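Neck and C-terminal motor domain of Kar3 (Candida glabrata, PDB 4GKR) is a kinesin-14 mitotic motor with ATPase activity that probably couples nucleotide turnover to force on microtubules. Local coordinates at residues Arg35-Leu40 with Ile342-Leu347. Sequence-based numbering, arbitrary orientation.
With ADP (adenosine-5'-diphosphate), chain D.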
loop_
_atom_site.group_PDB
_atom_site.type_symbol
_atom_site.label_atom_id
_atom_site.label_comp_id
_atom_site.label_asym_id
_atom_site.label_seq_id
_atom_site.Cartn_x
_atom_site.Cartn_y
_atom_site.Cartn_z
ATOM N N ARG A 35 -4.445 -10.983 -2.624
ATOM C CA ARG A 35 -3.386 -11.983 -2.500
ATOM C C ARG A 35 -3.679 -13.017 -1.434
ATOM O O ARG A 35 -3.835 -12.675 -0.269
ATOM C CB ARG A 35 -2.026 -11.335 -2.219
ATOM C CG ARG A 35 -0.932 -12.359 -1.908
ATOM C CD ARG A 35 0.423 -11.728 -1.670
ATOM N NE ARG A 35 1.491 -12.643 -2.066
ATOM C CZ ARG A 35 2.794 -12.412 -1.896
ATOM N NH1 ARG A 35 3.220 -11.284 -1.332
ATOM N NH2 ARG A 35 3.670 -13.305 -2.304
ATOM N N ILE A 36 -3.727 -14.282 -1.819
ATOM C CA ILE A 36 -3.870 -15.342 -0.828
ATOM C C ILE A 36 -2.482 -15.808 -0.423
ATOM O O ILE A 36 -1.722 -16.242 -1.267
ATOM C CB ILE A 36 -4.676 -16.536 -1.396
ATOM C CG1 ILE A 36 -6.043 -16.053 -1.890
ATOM C CG2 ILE A 36 -4.854 -17.632 -0.352
ATOM C CD1 ILE A 36 -6.784 -17.028 -2.771
ATOM N N ARG A 37 -2.132 -15.713 0.851
ATOM C CA ARG A 37 -0.856 -16.301 1.294
ATOM C C ARG A 37 -0.928 -17.835 1.407
ATOM O O ARG A 37 -2.016 -18.406 1.555
ATOM C CB ARG A 37 -0.390 -15.703 2.625
ATOM C CG ARG A 37 -1.211 -16.120 3.829
ATOM C CD ARG A 37 -0.443 -15.904 5.115
ATOM N NE ARG A 37 -1.276 -16.100 6.302
ATOM C CZ ARG A 37 -1.667 -17.280 6.777
ATOM N NH1 ARG A 37 -1.325 -18.404 6.163
ATOM N NH2 ARG A 37 -2.415 -17.332 7.867
ATOM N N PRO A 38 0.232 -18.511 1.312
ATOM C CA PRO A 38 0.310 -19.958 1.594
ATOM C C PRO A 38 -0.063 -20.273 3.037
ATOM O O PRO A 38 0.038 -19.398 3.890
ATOM C CB PRO A 38 1.786 -20.294 1.361
ATOM C CG PRO A 38 2.490 -18.979 1.233
ATOM C CD PRO A 38 1.484 -17.996 0.735
ATOM N N PRO A 39 -0.498 -21.519 3.314
ATOM C CA PRO A 39 -0.788 -21.923 4.703
ATOM C C PRO A 39 0.467 -21.973 5.590
ATOM O O PRO A 39 1.569 -22.229 5.093
ATOM C CB PRO A 39 -1.386 -23.333 4.543
ATOM C CG PRO A 39 -0.840 -23.828 3.245
ATOM C CD PRO A 39 -0.773 -22.614 2.359
ATOM N N LEU A 40 0.294 -21.716 6.884
ATOM C CA LEU A 40 1.395 -21.817 7.848
ATOM C C LEU A 40 1.502 -23.256 8.372
ATOM O O LEU A 40 0.527 -24.004 8.286
ATOM C CB LEU A 40 1.206 -20.809 8.993
ATOM C CG LEU A 40 1.343 -19.316 8.636
ATOM C CD1 LEU A 40 0.653 -18.443 9.672
ATOM C CD2 LEU A 40 2.797 -18.898 8.453
ATOM N N ILE A 342 -5.489 -12.019 2.142
ATOM C CA ILE A 342 -6.383 -12.931 2.857
ATOM C C ILE A 342 -5.683 -14.187 3.328
ATOM O O ILE A 342 -4.771 -14.694 2.676
ATOM C CB ILE A 342 -7.701 -13.280 2.099
ATOM C CG1 ILE A 342 -7.427 -13.887 0.731
ATOM C CG2 ILE A 342 -8.605 -12.058 1.971
ATOM C CD1 ILE A 342 -8.624 -14.614 0.153
ATOM N N SER A 343 -6.111 -14.666 4.486
ATOM C CA SER A 343 -5.662 -15.938 5.011
ATOM C C SER A 343 -6.417 -17.113 4.348
ATOM O O SER A 343 -7.639 -17.047 4.139
ATOM C CB SER A 343 -5.856 -15.954 6.525
ATOM O OG SER A 343 -6.057 -17.280 6.985
ATOM N N PRO A 344 -5.693 -18.195 4.017
ATOM C CA PRO A 344 -6.322 -19.350 3.360
ATOM C C PRO A 344 -7.064 -20.270 4.328
ATOM O O PRO A 344 -7.699 -21.224 3.885
ATOM C CB PRO A 344 -5.124 -20.109 2.796
ATOM C CG PRO A 344 -4.057 -19.860 3.808
ATOM C CD PRO A 344 -4.252 -18.422 4.244
ATOM N N ALA A 345 -6.985 -19.988 5.628
ATOM C CA ALA A 345 -7.385 -20.959 6.650
ATOM C C ALA A 345 -8.886 -21.006 6.941
ATOM O O ALA A 345 -9.576 -19.999 6.843
ATOM C CB ALA A 345 -6.594 -20.731 7.928
ATOM N N ALA A 346 -9.370 -22.187 7.314
ATOM C CA ALA A 346 -10.791 -22.411 7.609
ATOM C C ALA A 346 -11.314 -21.564 8.776
ATOM O O ALA A 346 -12.347 -20.908 8.651
ATOM C CB ALA A 346 -11.061 -23.890 7.851
ATOM N N LEU A 347 -10.598 -21.572 9.901
ATOM C CA LEU A 347 -11.001 -20.798 11.081
ATOM C C LEU A 347 -11.278 -19.323 10.766
ATOM O O LEU A 347 -12.058 -18.674 11.470
ATOM C CB LEU A 347 -9.945 -20.912 12.189
HETATM P PB ADP D . 0.302 -9.317 8.869
HETATM O O1B ADP D . -0.732 -9.251 7.756
HETATM O O2B ADP D . 1.390 -8.278 8.780
HETATM O O3B ADP D . -0.375 -9.459 10.203
HETATM P PA ADP D . 2.620 -10.981 8.288
HETATM O O1A ADP D . 3.163 -10.352 7.043
HETATM O O2A ADP D . 3.359 -10.783 9.589
HETATM O O3A ADP D . 1.040 -10.716 8.551
HETATM O "O5'" ADP D . 2.545 -12.519 7.848
HETATM C "C5'" ADP D . 2.039 -13.533 8.720
HETATM C "C4'" ADP D . 2.933 -14.775 8.631
HETATM O "O4'" ADP D . 2.765 -15.501 7.399
HETATM C "C3'" ADP D . 4.402 -14.400 8.680
HETATM O "O3'" ADP D . 5.016 -15.401 9.480
HETATM C "C2'" ADP D . 4.878 -14.475 7.231
HETATM O "O2'" ADP D . 6.239 -14.872 7.085
HETATM C "C1'" ADP D . 3.958 -15.493 6.599
HETATM N N9 ADP D . 3.573 -15.091 5.229
HETATM C C8 ADP D . 2.664 -14.156 4.932
HETATM N N7 ADP D . 2.506 -14.016 3.595
HETATM C C5 ADP D . 3.321 -14.892 3.007
HETATM C C6 ADP D . 3.636 -15.267 1.613
HETATM N N6 ADP D . 3.029 -14.658 0.576
HETATM N N1 ADP D . 4.565 -16.230 1.422
HETATM C C2 ADP D . 5.183 -16.852 2.453
HETATM N N3 ADP D . 4.945 -16.561 3.745
HETATM C C4 ADP D . 4.033 -15.605 4.087
#
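The side chains of R37 and P344 cross at about a right angle where two parallel strands of the kinesin motor-domain sheet, 30-36 and 335-342, run out beside the nucleotide pocket. The pyrrolidine CD of P344 sits over one face of the R37 guanidinium, 3.5 Å from NH1, and CD1 of L40 lies over the opposite face, with both carbons displaced toward the rim of the flat group. R37 gets there by placing CG between its own backbone N and carbonyl carbon (chi1 71°) and then running extended to NE. Its rotation is fixed by polar partners: NH1 donates to P38 O at 2.8 Å, with that oxygen in the guanidinium plane, and NE donates to the P-loop carbonyl of G117. The same arginine turns its aliphatic stem to the adenine, CB approaching N7 of ADP at 3.5 Å. P38 adds CG and CD against the six-membered part of the base, and R35, extended with CG anti to its backbone N (chi1 173°), brings one guanidinium face to N6; its NH1 and NH2 are held by N88 OD1 and E86 O. These residues thus form one wall of the adenine site, while I36 and I342 project from the sheet together, CG1 of I36 packing against CD1 of I342 at 3.6 Å in a buried layer with I50 and L356. The strand pairing ends here: I342 N donates to R35 O at 3.0 Å in a nearly straight bond, whereas R37 N to I342 O is weak at 3.4 Å. Beyond it S343 OG, also bonded to H348 ND1, closes an ST turn by accepting from A345 N, 3.2 Å away.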